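Homoserine kinase (Cytophaga hutchinsonii, PDB 4P52) probably catalyses the ATP-dependent phosphorylation of homoserine, as a homoserine kinase of the GHMP kinase family. Local coordinates at residues A[77-80]-A[84-87]; A[108-113]-A[118-123]; A[128-133]-A[326-331]. One frame throughout, in Å; residues are numbered along the deposited sequence.

Contact 1: A[77-80]-A[84-87]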
loop_
_atom_site.group_PDB
_atom_site.type_symbol
_atom_site.label_atom_id
_atom_site.label_comp_id
_atom_site.label_asym_id
_atom_site.label_seq_id
_atom_site.Cartn_x
_atom_site.Cartn_y
_atom_site.Cartn_z
ATOM N N ARG A 77 28.491 16.999 -20.113
ATOM C CA ARG A 77 28.346 16.856 -18.665
ATOM C C ARG A 77 28.638 15.439 -18.153
ATOM O O ARG A 77 28.986 15.265 -16.987
ATOM C CB ARG A 77 26.962 17.320 -18.212
ATOM C CG ARG A 77 26.732 18.822 -18.308
ATOM C CD ARG A 77 25.332 19.188 -17.836
ATOM N NE ARG A 77 25.077 18.704 -16.473
ATOM C CZ ARG A 77 23.882 18.678 -15.880
ATOM N NH1 ARG A 77 22.803 19.111 -16.519
ATOM N NH2 ARG A 77 23.764 18.214 -14.638
ATOM N N LEU A 78 28.498 14.437 -19.022
ATOM C CA LEU A 78 28.641 13.034 -18.613
ATOM C C LEU A 78 30.071 12.524 -18.730
ATOM O O LEU A 78 30.800 12.918 -19.659
ATOM C CB LEU A 78 27.732 12.134 -19.444
ATOM C CG LEU A 78 26.231 12.160 -19.155
ATOM C CD1 LEU A 78 25.510 11.356 -20.239
ATOM C CD2 LEU A 78 25.884 11.684 -17.739
ATOM N N PRO A 79 30.465 11.615 -17.809
ATOM C CA PRO A 79 31.817 11.000 -17.813
ATOM C C PRO A 79 32.156 10.217 -19.100
ATOM O O PRO A 79 31.490 9.238 -19.438
ATOM C CB PRO A 79 31.811 10.070 -16.578
ATOM C CG PRO A 79 30.373 9.961 -16.157
ATOM C CD PRO A 79 29.649 11.181 -16.653
ATOM N N LYS A 80 33.195 10.655 -19.804
ATOM C CA LYS A 80 33.667 9.960 -20.998
ATOM C C LYS A 80 34.480 8.693 -20.638
ATOM O O LYS A 80 34.617 7.790 -21.456
ATOM C CB LYS A 80 34.473 10.923 -21.903
ATOM C CG LYS A 80 33.667 12.015 -22.630
ATOM C CD LYS A 80 33.161 11.552 -24.008
ATOM C CE LYS A 80 32.836 12.703 -24.981
ATOM N NZ LYS A 80 32.396 12.285 -26.364
ATOM N N LYS A 84 33.931 5.209 -15.142
ATOM C CA LYS A 84 33.141 6.226 -14.456
ATOM C C LYS A 84 31.730 6.389 -15.019
ATOM O O LYS A 84 30.917 7.080 -14.411
ATOM C CB LYS A 84 33.844 7.585 -14.501
ATOM C CG LYS A 84 34.976 7.750 -13.494
ATOM C CD LYS A 84 35.621 9.122 -13.611
ATOM C CE LYS A 84 36.841 9.222 -12.720
ATOM N NZ LYS A 84 37.942 9.865 -13.490
ATOM N N ASN A 85 31.444 5.780 -16.174
ATOM C CA ASN A 85 30.150 5.964 -16.837
ATOM C C ASN A 85 29.194 4.805 -16.608
ATOM O O ASN A 85 29.569 3.626 -16.714
ATOM C CB ASN A 85 30.307 6.233 -18.339
ATOM C CG ASN A 85 28.991 6.641 -19.004
ATOM O OD1 ASN A 85 28.000 5.912 -18.947
ATOM N ND2 ASN A 85 28.982 7.806 -19.648
ATOM N N THR A 86 27.953 5.157 -16.321
ATOM C CA THR A 86 26.970 4.178 -15.910
ATOM C C THR A 86 26.742 3.056 -16.943
ATOM O O THR A 86 26.647 1.880 -16.585
ATOM C CB THR A 86 25.647 4.853 -15.462
ATOM O OG1 THR A 86 24.845 3.886 -14.803
ATOM C CG2 THR A 86 24.856 5.436 -16.629
ATOM N N VAL A 87 26.711 3.422 -18.219
ATOM C CA VAL A 87 26.416 2.495 -19.295
ATOM C C VAL A 87 27.565 1.507 -19.500
ATOM O O VAL A 87 27.348 0.303 -19.594
ATOM C CB VAL A 87 26.149 3.259 -20.599
ATOM C CG1 VAL A 87 25.874 2.295 -21.741
ATOM C CG2 VAL A 87 24.993 4.229 -20.424
#

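Contact 2: A[108-113]-A[118-123]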
loop_
_atom_site.group_PDB
_atom_site.type_symbol
_atom_site.label_atom_id
_atom_site.label_comp_id
_atom_site.label_asym_id
_atom_site.label_seq_id
_atom_site.Cartn_x
_atom_site.Cartn_y
_atom_site.Cartn_z
ATOM N N LEU A 108 26.352 7.073 -27.145
ATOM C CA LEU A 108 25.171 7.362 -26.338
ATOM C C LEU A 108 24.505 8.654 -26.768
ATOM O O LEU A 108 25.157 9.677 -26.863
ATOM C CB LEU A 108 25.549 7.409 -24.856
ATOM C CG LEU A 108 24.569 8.091 -23.885
ATOM C CD1 LEU A 108 23.180 7.448 -23.834
ATOM C CD2 LEU A 108 25.172 8.131 -22.485
ATOM N N THR A 109 23.202 8.609 -27.009
ATOM C CA THR A 109 22.445 9.802 -27.372
ATOM C C THR A 109 21.391 10.119 -26.329
ATOM O O THR A 109 20.404 9.400 -26.197
ATOM C CB THR A 109 21.699 9.616 -28.702
ATOM O OG1 THR A 109 22.569 9.024 -29.679
ATOM C CG2 THR A 109 21.172 10.942 -29.208
ATOM N N LYS A 110 21.590 11.208 -25.597
ATOM C CA LYS A 110 20.563 11.744 -24.703
ATOM C C LYS A 110 19.490 12.446 -25.511
ATOM O O LYS A 110 19.768 13.413 -26.229
ATOM C CB LYS A 110 21.148 12.722 -23.680
ATOM C CG LYS A 110 22.241 12.134 -22.813
ATOM C CD LYS A 110 21.733 11.020 -21.915
ATOM C CE LYS A 110 20.841 11.566 -20.811
ATOM N NZ LYS A 110 20.599 10.562 -19.737
ATOM N N LYS A 111 18.269 11.944 -25.388
ATOM C CA LYS A 111 17.110 12.519 -26.038
ATOM C C LYS A 111 16.217 13.083 -24.944
ATOM O O LYS A 111 15.020 13.280 -25.137
ATOM C CB LYS A 111 16.368 11.460 -26.868
ATOM C CG LYS A 111 17.176 10.878 -28.026
ATOM C CD LYS A 111 16.796 11.483 -29.372
ATOM C CE LYS A 111 15.522 10.853 -29.918
ATOM N NZ LYS A 111 15.495 10.878 -31.407
HETATM N N MSE A 112 16.816 13.336 -23.790
HETATM C CA MSE A 112 16.109 13.859 -22.633
HETATM C C MSE A 112 17.116 14.539 -21.765
HETATM O O MSE A 112 18.288 14.168 -21.777
HETATM C CB MSE A 112 15.451 12.729 -21.851
HETATM C CG MSE A 112 16.440 11.741 -21.245
HETATM SE SE MSE A 112 15.447 10.316 -20.286
HETATM C CE MSE A 112 14.564 11.404 -18.905
ATOM N N PRO A 113 16.671 15.527 -20.972
ATOM C CA PRO A 113 17.589 16.318 -20.145
ATOM C C PRO A 113 17.990 15.627 -18.836
ATOM O O PRO A 113 17.199 14.887 -18.257
ATOM C CB PRO A 113 16.797 17.590 -19.876
ATOM C CG PRO A 113 15.354 17.205 -20.034
ATOM C CD PRO A 113 15.254 15.899 -20.758
ATOM N N LEU A 118 13.089 12.503 -14.548
ATOM C CA LEU A 118 12.454 11.563 -15.467
ATOM C C LEU A 118 13.204 10.263 -15.653
ATOM O O LEU A 118 12.916 9.534 -16.585
ATOM C CB LEU A 118 12.212 12.208 -16.819
ATOM C CG LEU A 118 11.192 13.325 -16.832
ATOM C CD1 LEU A 118 11.217 13.999 -18.190
ATOM C CD2 LEU A 118 9.818 12.767 -16.560
ATOM N N GLY A 119 14.146 9.971 -14.761
ATOM C CA GLY A 119 14.885 8.705 -14.787
ATOM C C GLY A 119 15.901 8.663 -15.925
ATOM O O GLY A 119 15.962 7.689 -16.699
ATOM N N SER A 120 16.712 9.719 -16.012
ATOM C CA SER A 120 17.602 9.918 -17.143
ATOM C C SER A 120 18.762 8.934 -17.120
ATOM O O SER A 120 19.067 8.271 -18.124
ATOM C CB SER A 120 18.125 11.354 -17.160
ATOM O OG SER A 120 18.781 11.621 -18.387
ATOM N N SER A 121 19.404 8.844 -15.968
ATOM C CA SER A 121 20.495 7.919 -15.806
ATOM C C SER A 121 20.025 6.463 -15.983
ATOM O O SER A 121 20.723 5.644 -16.583
ATOM C CB SER A 121 21.138 8.132 -14.450
ATOM O OG SER A 121 22.488 7.728 -14.541
ATOM N N ALA A 122 18.829 6.162 -15.490
ATOM C CA ALA A 122 18.265 4.829 -15.583
ATOM C C ALA A 122 18.083 4.390 -17.045
ATOM O O ALA A 122 18.436 3.255 -17.413
ATOM C CB ALA A 122 16.928 4.781 -14.850
ATOM N N ALA A 123 17.541 5.301 -17.852
ATOM C CA ALA A 123 17.209 5.048 -19.248
ATOM C C ALA A 123 18.462 4.675 -20.036
ATOM O O ALA A 123 18.467 3.688 -20.778
ATOM C CB ALA A 123 16.511 6.262 -19.865
#

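Contact 3: A[128-133]-A[326-331]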
loop_
_atom_site.group_PDB
_atom_site.type_symbol
_atom_site.label_atom_id
_atom_site.label_comp_id
_atom_site.label_asym_id
_atom_site.label_seq_id
_atom_site.Cartn_x
_atom_site.Cartn_y
_atom_site.Cartn_z
ATOM N N GLY A 128 21.752 0.400 -22.421
ATOM C CA GLY A 128 23.001 -0.338 -22.613
ATOM C C GLY A 128 22.895 -1.829 -22.341
ATOM O O GLY A 128 23.414 -2.655 -23.105
ATOM N N VAL A 129 22.199 -2.187 -21.270
ATOM C CA VAL A 129 22.154 -3.579 -20.821
ATOM C C VAL A 129 21.254 -4.408 -21.736
ATOM O O VAL A 129 21.613 -5.512 -22.167
ATOM C CB VAL A 129 21.680 -3.676 -19.358
ATOM C CG1 VAL A 129 21.533 -5.120 -18.954
ATOM C CG2 VAL A 129 22.695 -3.011 -18.451
ATOM N N TYR A 130 20.099 -3.836 -22.061
ATOM C CA TYR A 130 19.216 -4.413 -23.025
ATOM C C TYR A 130 19.954 -4.615 -24.319
ATOM O O TYR A 130 19.877 -5.695 -24.899
ATOM C CB TYR A 130 18.061 -3.480 -23.270
ATOM C CG TYR A 130 16.915 -4.126 -23.951
ATOM C CD1 TYR A 130 15.986 -4.878 -23.221
ATOM C CD2 TYR A 130 16.735 -3.994 -25.333
ATOM C CE1 TYR A 130 14.885 -5.479 -23.847
ATOM C CE2 TYR A 130 15.653 -4.595 -25.972
ATOM C CZ TYR A 130 14.733 -5.339 -25.218
ATOM O OH TYR A 130 13.658 -5.928 -25.827
ATOM N N ALA A 131 20.668 -3.578 -24.765
ATOM C CA ALA A 131 21.406 -3.621 -26.029
ATOM C C ALA A 131 22.396 -4.760 -26.078
ATOM O O ALA A 131 22.356 -5.553 -27.025
ATOM C CB ALA A 131 22.117 -2.309 -26.301
ATOM N N ILE A 132 23.269 -4.849 -25.066
ATOM C CA ILE A 132 24.360 -5.835 -25.073
ATOM C C ILE A 132 23.792 -7.247 -25.071
ATOM O O ILE A 132 24.305 -8.147 -25.766
ATOM C CB ILE A 132 25.388 -5.617 -23.930
ATOM C CG1 ILE A 132 26.636 -6.479 -24.131
ATOM C CG2 ILE A 132 24.804 -5.901 -22.555
ATOM C CD1 ILE A 132 27.433 -6.123 -25.373
ATOM N N ASN A 133 22.697 -7.421 -24.339
ATOM C CA ASN A 133 22.075 -8.723 -24.233
ATOM C C ASN A 133 21.483 -9.194 -25.563
ATOM O O ASN A 133 21.663 -10.339 -25.976
ATOM C CB ASN A 133 21.016 -8.713 -23.128
ATOM C CG ASN A 133 20.479 -10.099 -22.831
ATOM O OD1 ASN A 133 21.245 -11.036 -22.539
ATOM N ND2 ASN A 133 19.152 -10.237 -22.882
ATOM N N GLN A 326 5.796 -1.501 -23.217
ATOM C CA GLN A 326 6.885 -2.148 -23.930
ATOM C C GLN A 326 8.187 -2.117 -23.152
ATOM O O GLN A 326 8.834 -3.146 -22.993
ATOM C CB GLN A 326 7.076 -1.499 -25.308
ATOM C CG GLN A 326 8.270 -1.976 -26.130
ATOM C CD GLN A 326 8.468 -3.491 -26.141
ATOM O OE1 GLN A 326 7.518 -4.283 -26.116
ATOM N NE2 GLN A 326 9.720 -3.901 -26.202
ATOM N N GLY A 327 8.546 -0.943 -22.638
ATOM C CA GLY A 327 9.851 -0.762 -22.030
ATOM C C GLY A 327 10.838 -0.480 -23.146
ATOM O O GLY A 327 10.526 0.269 -24.056
ATOM N N PRO A 328 12.036 -1.091 -23.101
ATOM C CA PRO A 328 13.010 -0.783 -24.161
ATOM C C PRO A 328 12.630 -1.380 -25.518
ATOM O O PRO A 328 11.827 -2.285 -25.601
ATOM C CB PRO A 328 14.329 -1.369 -23.643
ATOM C CG PRO A 328 13.973 -2.215 -22.477
ATOM C CD PRO A 328 12.510 -2.122 -22.170
ATOM N N LYS A 329 13.264 -0.882 -26.566
ATOM C CA LYS A 329 12.821 -1.076 -27.934
ATOM C C LYS A 329 14.054 -0.989 -28.839
ATOM O O LYS A 329 14.825 -0.050 -28.718
ATOM C CB LYS A 329 11.892 0.090 -28.238
ATOM C CG LYS A 329 11.082 -0.022 -29.486
ATOM C CD LYS A 329 10.899 1.364 -30.055
ATOM C CE LYS A 329 9.959 2.238 -29.248
ATOM N NZ LYS A 329 9.844 3.552 -29.953
ATOM N N VAL A 330 14.241 -1.955 -29.734
ATOM C CA VAL A 330 15.338 -1.907 -30.701
ATOM C C VAL A 330 14.906 -0.987 -31.830
ATOM O O VAL A 330 13.799 -1.095 -32.311
ATOM C CB VAL A 330 15.668 -3.325 -31.231
ATOM C CG1 VAL A 330 16.943 -3.329 -32.071
ATOM C CG2 VAL A 330 15.818 -4.300 -30.067
ATOM N N ILE A 331 15.765 -0.065 -32.244
ATOM C CA ILE A 331 15.372 0.964 -33.240
ATOM C C ILE A 331 16.285 1.102 -34.479
ATOM O O ILE A 331 17.387 0.537 -34.525
ATOM C CB ILE A 331 15.182 2.359 -32.591
ATOM C CG1 ILE A 331 16.464 2.799 -31.893
ATOM C CG2 ILE A 331 13.963 2.367 -31.655
ATOM C CD1 ILE A 331 16.426 4.224 -31.400
#

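Contact 1: A[77-80]-A[84-87]
The N-cap of helix 86-98 is Asn85, and its amide ties the start of this helix to Pro79 in the preceding loop. The two ends of the amide do separate work. ND2 donates to Pro79 O at 2.9 Å with an N-H...O angle of 169°. The acceptor lies almost exactly in the Asn85 amide plane, whereas the donor sits somewhat tilted from the carbonyl plane of Pro79. On the helix side, Asn85 OD1 accepts from Val87 N at 2.9 Å, a capping bond two residues on that meets the definition of an Asx turn. With CG anti to the backbone N (chi1 -171°), the amide stands between the loop and the first helical turn, and two bonds fix its rotation.

Beside this polar link the proline ring packs against the backbone: Pro79 CG is 3.4 Å from Lys84 O, and Pro79 CB meets Lys84 CB at 3.8 Å. The rest of the Lys84 chain leads away from the loop. The Asn85 side chain also rests on Ile68 and Ile71 of strand 66-72, so the cap is buried although its surroundings are partly exposed. An asparagine N-cap with an Asx turn commonly starts a helix; here ND2 also ties the loop.

Contact 2: A[108-113]-A[118-123]
Lys110, on strand 103-110, and the selenomethionine Met112, in the loop that follows, both reach Ser120 in the first turn of helix 120-135. The Lys110 chain is bent at two successive bonds (chi2 -65°, chi3 -71°), which folds it round so that NZ arrives at the serine. The modelled separation of Lys110 NZ and Ser120 OG is 2.5 Å; a hydrogen bond with the lysine as donor fits the geometry, but so short a length is doubtful at this resolution. NZ also forms a salt bridge with Asp54 and a weak hydrogen bond to Ser124 OG. The serine hydroxyl, anti to its own backbone N, is thereby directed at Lys110, with Pro113 O 3.6 Å from Ser120 OG.

Met112 runs alongside this polar group. Its CG stands between the backbone N and carbonyl carbon, and the chain stays extended until the last bond turns (chi3 -63°), bringing CE to Leu118 CB; the Met112 and Leu118 side chains cross obliquely. Meanwhile SE lies 3.8 Å from Ser120 CA and 4.2 Å from Ala123 CB, so the thioether lies against the first turn of the helix, on the side that carries Ser120 and Ala123.

From Pro113 through Ser121 the chain has the Pro-X-X-X-Gly-Leu-Gly-Ser-Ser sequence of the GHMP kinase phosphate-binding motif, consistent with nucleotide binding here. Gly119, the N-cap residue, has a positive phi that favours glycine. Strand 52-61 flanks the contact through Pro52 and Asp54, helix 162-170 packs on Ala122, and Leu118 meets Ile197 of strand 194-200, at the border with the antiparallel sheet.

Contact 3: A[128-133]-A[326-331]
Tyr130, projecting from helix 120-135, lays one face of its ring over Pro328, just before the C-terminal strand 329-330. The proline CG approaches as a CH-pi donor, 3.8 Å from the centroid of the Tyr130 ring and 26° off the ring normal. It is displaced toward the rim, so its closest ring atom is Tyr130 CD1, at 3.4 Å from Pro328 CG. Pro328 CB adds a second touch, 3.8 Å from Tyr130 CG. Val330 comes from another direction: its CG2 meets the ring edge, near the plane, at 4.1 Å from Tyr130 CE2, and the two side chains cross at about a right angle. CG anti to the backbone N (chi1 -164°) swings the tyrosine ring out from the helix toward the tail.

The tail has its own brace, for Gln326 NE2 donates to Pro328 O at 2.7 Å, almost in line with the carbonyl. Replacing Tyr130 by an alanine would probably leave the Pro328 ring without its aromatic partner and Val330 CG2 without the edge it packs against.

Val29 of strand 26-36 and Val142 also touch Tyr130. With apolar carbons on both face and edge, the contact implies cohesion by dispersion and CH-pi attraction between helix and chain end.

In the fold
From the N terminus, contact 1 comes first and closes over three residues, 81-83, within the longer loop that leads from strand 66-72 to helix 86-98. Contact 2 follows, closing over residues 114-117, in the middle of the connection from strand 103-110 to helix 120-135. Contact 3 begins farther along that same helix and spans 192 residues, a loop that holds the whole four-stranded antiparallel sheet before the chain returns to strand 329-330, which pairs with strand 26-36. The three stand in series; none nests or crosses. In space they adjoin: Leu78 packs on Leu108 and Lys110, Thr86 on Ser121, and Val87 on Gly128. Contacts 2 and 3 share helix 120-135 and reach the same mixed sheet without touching.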